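Local coordinates for protein AopB (Aeromonas hydrophila, PDB 3WXX) that probably inserts into the host membrane as a hydrophobic translocator of the type III secretion system, and binds the chaperone AcrH, probably before secretion, at residues B[182-185]-B[186-190]; B[130-133]-B[134-138]; B[122-125]-B[126-130]. One frame throughout, in Å; residues are numbered along the deposited sequence.

Contact 1: B[182-185]-B[186-190]; sequences IMIA and AEILV
I184 and I188, four residues apart on helix 179-198, make the apolar side-chain contact between residues 182-185 and 186-190. The branch methyl CG2 of I184 meets the end of I188, with 3.8 Å between I184 CG2 and I188 CD1, and the two side chains lie at a slant to each other. In I184 this methyl stands opposite the backbone nitrogen, while CG1 takes the place beside that nitrogen (chi1 -70°), and this turns CG2 forward along the helix to the next turn. I188 has nearly the same first torsion, and its CG1 comes back over the earlier turn, 3.5 Å from I184 O.

The hydrogen bonds are all of the main chain, each linking a carbonyl to the N-H four residues on. A186 N donates to I182 O at 2.7 Å and L189 N to A185 O at 2.8 Å. I188 N donates to I184 O, and E187 N to M183 O at 3.1 Å.

Other side chains touch backbone oxygens through their first carbon: A186 CB sits 3.5 Å from both I182 O and M183 O, and L189 CB packs on A185 O. E187 uses its CB in the same way against I184 O, but its chain then bends and carries the carboxylate away from the preceding turn. Around this turn, I184 packs on I127 and I188 on M149, both of helix 126-151, while M183 and E187 lean on V155.

The main-chain N-H groups of residues 186-189 are thus bonded inside the helix, and the aliphatic I182, A185 and L189 lie on the surface, consistent with the transmembrane helix predicted here; E187 is the buried, acidic exception.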
loop_
_atom_site.group_PDB
_atom_site.type_symbol
_atom_site.label_atom_id
_atom_site.label_comp_id
_atom_site.label_asym_id
_atom_site.label_seq_id
_atom_site.Cartn_x
_atom_site.Cartn_y
_atom_site.Cartn_z
ATOM N N ILE B 182 6.637 8.591 -15.119
ATOM C CA ILE B 182 5.371 8.894 -15.770
ATOM C C ILE B 182 4.332 7.843 -15.403
ATOM O O ILE B 182 3.153 8.155 -15.256
ATOM C CB ILE B 182 5.476 9.029 -17.297
ATOM C CG1 ILE B 182 5.670 7.657 -17.928
ATOM C CG2 ILE B 182 6.499 10.126 -17.634
ATOM C CD1 ILE B 182 5.967 7.718 -19.396
HETATM N N MSE B 183 4.784 6.604 -15.256
HETATM C CA MSE B 183 3.904 5.505 -14.845
HETATM C C MSE B 183 3.395 5.705 -13.432
HETATM O O MSE B 183 2.330 5.216 -13.069
HETATM C CB MSE B 183 4.671 4.192 -14.924
HETATM C CG MSE B 183 5.042 3.858 -16.365
HETATM SE SE MSE B 183 3.551 3.010 -17.327
HETATM C CE MSE B 183 2.922 1.710 -16.021
ATOM N N ILE B 184 4.180 6.398 -12.612
ATOM C CA ILE B 184 3.712 6.893 -11.331
ATOM C C ILE B 184 2.541 7.848 -11.589
ATOM O O ILE B 184 1.412 7.564 -11.197
ATOM C CB ILE B 184 4.862 7.603 -10.567
ATOM C CG1 ILE B 184 5.894 6.562 -10.105
ATOM C CG2 ILE B 184 4.335 8.399 -9.377
ATOM C CD1 ILE B 184 7.165 7.132 -9.487
ATOM N N ALA B 185 2.838 8.986 -12.236
ATOM C CA ALA B 185 1.845 10.010 -12.597
ATOM C C ALA B 185 0.599 9.366 -13.153
ATOM O O ALA B 185 -0.522 9.755 -12.806
ATOM C CB ALA B 185 2.432 10.990 -13.604
ATOM N N ALA B 186 0.784 8.393 -14.024
ATOM C CA ALA B 186 -0.353 7.683 -14.569
ATOM C C ALA B 186 -1.160 7.119 -13.438
ATOM O O ALA B 186 -2.365 7.364 -13.344
ATOM C CB ALA B 186 0.105 6.553 -15.480
ATOM N N GLU B 187 -0.462 6.388 -12.560
ATOM C CA GLU B 187 -1.076 5.726 -11.399
ATOM C C GLU B 187 -1.710 6.728 -10.437
ATOM O O GLU B 187 -2.868 6.562 -10.010
ATOM C CB GLU B 187 -0.040 4.880 -10.657
ATOM C CG GLU B 187 -0.661 3.877 -9.704
ATOM C CD GLU B 187 -1.892 3.163 -10.276
ATOM O OE1 GLU B 187 -1.750 2.405 -11.273
ATOM O OE2 GLU B 187 -3.009 3.368 -9.721
ATOM N N ILE B 188 -0.971 7.795 -10.143
ATOM C CA ILE B 188 -1.506 8.826 -9.278
ATOM C C ILE B 188 -2.827 9.246 -9.846
ATOM O O ILE B 188 -3.847 9.151 -9.192
ATOM C CB ILE B 188 -0.615 10.054 -9.186
ATOM C CG1 ILE B 188 0.725 9.721 -8.533
ATOM C CG2 ILE B 188 -1.345 11.164 -8.420
ATOM C CD1 ILE B 188 1.633 10.944 -8.409
ATOM N N LEU B 189 -2.792 9.698 -11.092
ATOM C CA LEU B 189 -3.968 10.216 -11.749
ATOM C C LEU B 189 -5.094 9.222 -11.734
ATOM O O LEU B 189 -6.221 9.587 -11.411
ATOM C CB LEU B 189 -3.623 10.603 -13.163
ATOM C CG LEU B 189 -4.754 11.030 -14.100
ATOM C CD1 LEU B 189 -5.682 12.071 -13.492
ATOM C CD2 LEU B 189 -4.095 11.550 -15.371
ATOM N N VAL B 190 -4.815 7.956 -12.031
ATOM C CA VAL B 190 -5.917 6.956 -12.025
ATOM C C VAL B 190 -6.502 6.852 -10.589
ATOM O O VAL B 190 -7.735 6.882 -10.402
ATOM C CB VAL B 190 -5.565 5.561 -12.661
ATOM C CG1 VAL B 190 -4.404 5.633 -13.648
ATOM C CG2 VAL B 190 -5.253 4.524 -11.593
#

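Contact 2: B[130-133]-B[134-138]; sequences MVIG and AILIA
Between M130-G133 and A134-A138 the backbone of helix 126-151 runs on without a break, and four successive i to i+4 hydrogen bonds tie one turn to the next. A134 N donates to M130 O, I135 N to V131 O, L136 N to I132 O and I137 N to G133 O. The shortest of them, A134 N to M130 O, measures 2.7 Å. The longest, L136 N to I132 O, is 3.0 Å. All four are fairly straight at the hydrogen, the I137 N to G133 O bond most of all, with an N-H...O angle of 169°.

Two pairs of side chains span the same turn on different sides of the helix. On one, V131 CG1 faces I135 CD1 at 4.4 Å, a loose approach, and the closer touch is I135 CG1 over V131 O at 3.3 Å. I135 brings CG1 there by setting it beside its own backbone nitrogen, opposite the carbonyl carbon (chi1 -70°). On the other, I132 CG2 approaches L136 CD1, again at 4.4 Å. G133, which has no side chain, offers only main chain to the next turn, and I137 lays its CG1 3.4 Å from G133 O.

The two pairs share neighbours. M88 of the AcrH chain packs on both I132 and I135, and S105 of helix 91-113 on both I135 and L136, while V131 packs on Y85 of the AcrH chain. M130, a selenomethionine, and I137 meet helix 201-217, at A214 and F213 respectively.

Such a run of aliphatic, alanine and glycine residues in an alpha-helix is consistent with the membrane-spanning segment predicted here; in this complex it lies instead between AcrH and other helices of AopB.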
loop_
_atom_site.group_PDB
_atom_site.type_symbol
_atom_site.label_atom_id
_atom_site.label_comp_id
_atom_site.label_asym_id
_atom_site.label_seq_id
_atom_site.Cartn_x
_atom_site.Cartn_y
_atom_site.Cartn_z
HETATM N N MSE B 130 6.335 9.133 -0.230
HETATM C CA MSE B 130 5.358 10.163 -0.473
HETATM C C MSE B 130 4.084 9.871 0.280
HETATM O O MSE B 130 3.434 10.802 0.805
HETATM C CB MSE B 130 4.968 10.301 -1.927
HETATM C CG MSE B 130 3.533 10.877 -2.065
HETATM SE SE MSE B 130 2.961 10.438 -3.866
HETATM C CE MSE B 130 4.654 10.485 -4.962
ATOM N N VAL B 131 3.669 8.598 0.295
ATOM C CA VAL B 131 2.446 8.217 1.012
ATOM C C VAL B 131 2.534 8.649 2.485
ATOM O O VAL B 131 1.563 9.127 3.052
ATOM C CB VAL B 131 2.141 6.704 0.866
ATOM C CG1 VAL B 131 0.882 6.332 1.607
ATOM C CG2 VAL B 131 1.981 6.339 -0.604
ATOM N N ILE B 132 3.711 8.565 3.096
ATOM C CA ILE B 132 3.854 9.133 4.450
ATOM C C ILE B 132 3.542 10.616 4.463
ATOM O O ILE B 132 2.792 11.081 5.291
ATOM C CB ILE B 132 5.256 8.908 5.033
ATOM C CG1 ILE B 132 5.360 7.492 5.573
ATOM C CG2 ILE B 132 5.519 9.866 6.180
ATOM C CD1 ILE B 132 6.791 7.024 5.666
ATOM N N GLY B 133 4.122 11.340 3.518
ATOM C CA GLY B 133 3.766 12.755 3.287
ATOM C C GLY B 133 2.282 13.016 3.115
ATOM O O GLY B 133 1.717 13.870 3.781
ATOM N N ALA B 134 1.633 12.227 2.261
ATOM C CA ALA B 134 0.188 12.353 2.037
ATOM C C ALA B 134 -0.613 12.159 3.313
ATOM O O ALA B 134 -1.650 12.833 3.549
ATOM C CB ALA B 134 -0.267 11.378 0.966
ATOM N N ILE B 135 -0.125 11.264 4.152
ATOM C CA ILE B 135 -0.760 11.004 5.475
ATOM C C ILE B 135 -0.592 12.159 6.452
ATOM O O ILE B 135 -1.544 12.539 7.128
ATOM C CB ILE B 135 -0.249 9.693 6.089
ATOM C CG1 ILE B 135 -0.802 8.508 5.264
ATOM C CG2 ILE B 135 -0.597 9.635 7.555
ATOM C CD1 ILE B 135 -0.341 7.150 5.714
ATOM N N LEU B 136 0.577 12.778 6.450
ATOM C CA LEU B 136 0.767 14.064 7.175
ATOM C C LEU B 136 -0.129 15.213 6.701
ATOM O O LEU B 136 -0.747 15.888 7.514
ATOM C CB LEU B 136 2.206 14.543 7.049
ATOM C CG LEU B 136 3.169 13.802 7.961
ATOM C CD1 LEU B 136 4.581 13.933 7.418
ATOM C CD2 LEU B 136 3.058 14.317 9.392
ATOM N N ILE B 137 -0.221 15.401 5.386
ATOM C CA ILE B 137 -1.133 16.405 4.839
ATOM C C ILE B 137 -2.625 16.068 4.995
ATOM O O ILE B 137 -3.416 16.937 5.331
ATOM C CB ILE B 137 -0.925 16.624 3.348
ATOM C CG1 ILE B 137 0.533 16.971 3.036
ATOM C CG2 ILE B 137 -1.872 17.693 2.842
ATOM C CD1 ILE B 137 0.997 18.268 3.647
ATOM N N ALA B 138 -3.027 14.818 4.749
ATOM C CA ALA B 138 -4.467 14.534 4.606
ATOM C C ALA B 138 -4.991 13.306 5.370
ATOM O O ALA B 138 -6.102 12.813 5.074
ATOM C CB ALA B 138 -4.798 14.452 3.120
#

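Contact 3: B[122-125]-B[126-130]; sequences GWIS and AIASM
S125 carries most of this contact, standing at the N-cap of helix 126-151 and gripping its first turn with two oxygens. Its side-chain OG accepts a weak hydrogen bond from A128 N at 3.3 Å. OG is placed for this by a chi1 of 57°, which sets it between the backbone N and the carbonyl carbon and points it over the start of the helix. The carbonyl of S125 receives S129 N at 3.0 Å, opening the helical i to i+4 series.

A128 turns its CB back toward the cap, where the methyl rests 3.5 Å from S125 OG and 4.1 Å from I124 CG2. A126 begins the helix directly after the cap. I124 CG1 also lies over one face of the W123 ring, so the loop is packed on itself before the helix begins.

AcrH binds this cap: D81 OD1 of its chain hydrogen-bonds S125 OG, and S125 N hydrogen-bonds S84 OG of AcrH. W123 packs on A100 of that chain. Helix 126-151 thus starts at the chaperone surface, following helix 117-120 across a short loop, and M130, one turn on, leans on helix 201-217.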
loop_
_atom_site.group_PDB
_atom_site.type_symbol
_atom_site.label_atom_id
_atom_site.label_comp_id
_atom_site.label_asym_id
_atom_site.label_seq_id
_atom_site.Cartn_x
_atom_site.Cartn_y
_atom_site.Cartn_z
ATOM N N GLY B 122 15.775 3.271 5.117
ATOM C CA GLY B 122 16.367 3.485 3.804
ATOM C C GLY B 122 15.848 2.516 2.776
ATOM O O GLY B 122 16.009 2.718 1.571
ATOM N N TRP B 123 15.224 1.447 3.251
ATOM C CA TRP B 123 14.659 0.426 2.357
ATOM C C TRP B 123 13.303 0.854 1.796
ATOM O O TRP B 123 12.870 0.388 0.747
ATOM C CB TRP B 123 14.559 -0.924 3.083
ATOM C CG TRP B 123 13.631 -0.993 4.210
ATOM C CD1 TRP B 123 13.895 -0.704 5.512
ATOM C CD2 TRP B 123 12.271 -1.365 4.152
ATOM N NE1 TRP B 123 12.771 -0.866 6.286
ATOM C CE2 TRP B 123 11.753 -1.275 5.467
ATOM C CE3 TRP B 123 11.411 -1.717 3.113
ATOM C CZ2 TRP B 123 10.422 -1.570 5.763
ATOM C CZ3 TRP B 123 10.083 -1.991 3.406
ATOM C CH2 TRP B 123 9.607 -1.920 4.724
ATOM N N ILE B 124 12.652 1.765 2.489
ATOM C CA ILE B 124 11.334 2.240 2.072
ATOM C C ILE B 124 11.348 2.877 0.677
ATOM O O ILE B 124 12.220 3.641 0.346
ATOM C CB ILE B 124 10.797 3.135 3.178
ATOM C CG1 ILE B 124 10.312 2.217 4.277
ATOM C CG2 ILE B 124 9.703 4.034 2.694
ATOM C CD1 ILE B 124 9.572 2.924 5.379
ATOM N N SER B 125 10.423 2.507 -0.173
ATOM C CA SER B 125 10.476 2.987 -1.562
ATOM C C SER B 125 10.108 4.450 -1.596
ATOM O O SER B 125 9.538 4.989 -0.624
ATOM C CB SER B 125 9.494 2.227 -2.463
ATOM O OG SER B 125 8.164 2.321 -1.981
ATOM N N ALA B 126 10.395 5.091 -2.721
ATOM C CA ALA B 126 10.027 6.511 -2.921
ATOM C C ALA B 126 8.509 6.743 -2.880
ATOM O O ALA B 126 8.053 7.732 -2.329
ATOM C CB ALA B 126 10.565 6.995 -4.237
ATOM N N ILE B 127 7.737 5.846 -3.506
ATOM C CA ILE B 127 6.283 5.951 -3.499
ATOM C C ILE B 127 5.816 5.956 -2.068
ATOM O O ILE B 127 5.123 6.866 -1.624
ATOM C CB ILE B 127 5.595 4.761 -4.205
ATOM C CG1 ILE B 127 5.840 4.755 -5.697
ATOM C CG2 ILE B 127 4.101 4.816 -3.975
ATOM C CD1 ILE B 127 5.274 5.966 -6.400
ATOM N N ALA B 128 6.197 4.935 -1.330
ATOM C CA ALA B 128 5.683 4.800 0.019
ATOM C C ALA B 128 6.055 6.014 0.859
ATOM O O ALA B 128 5.293 6.474 1.694
ATOM C CB ALA B 128 6.219 3.531 0.654
ATOM N N SER B 129 7.233 6.532 0.596
ATOM C CA SER B 129 7.724 7.733 1.215
ATOM C C SER B 129 6.822 8.950 0.995
ATOM O O SER B 129 6.525 9.686 1.938
ATOM C CB SER B 129 9.092 8.008 0.650
ATOM O OG SER B 129 9.767 8.866 1.518
HETATM N N MSE B 130 6.335 9.133 -0.230
HETATM C CA MSE B 130 5.358 10.163 -0.473
HETATM C C MSE B 130 4.084 9.871 0.280
HETATM O O MSE B 130 3.434 10.802 0.805
HETATM C CB MSE B 130 4.968 10.301 -1.927
HETATM C CG MSE B 130 3.533 10.877 -2.065
HETATM SE SE MSE B 130 2.961 10.438 -3.866
HETATM C CE MSE B 130 4.654 10.485 -4.962
#

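Contacts 3 and 2 follow each other on one helix: contact 3 holds the N-cap and first turn of helix 126-151 and contact 2 continues it, with M130 shared and centres about 12 Å apart. Contact 1 comes later in the chain, on helix 179-198, its centre about 16 Å from that of contact 3 and about 17 Å from that of contact 2. It touches the former, where I184 CD1 meets I127 CD1 at 3.8 Å, but not the latter, whose nearest atoms remain about 5 Å away. AcrH reaches contact 3 through hydrogen bonds and packing and contact 2 through packing, whereas it does not touch contact 1.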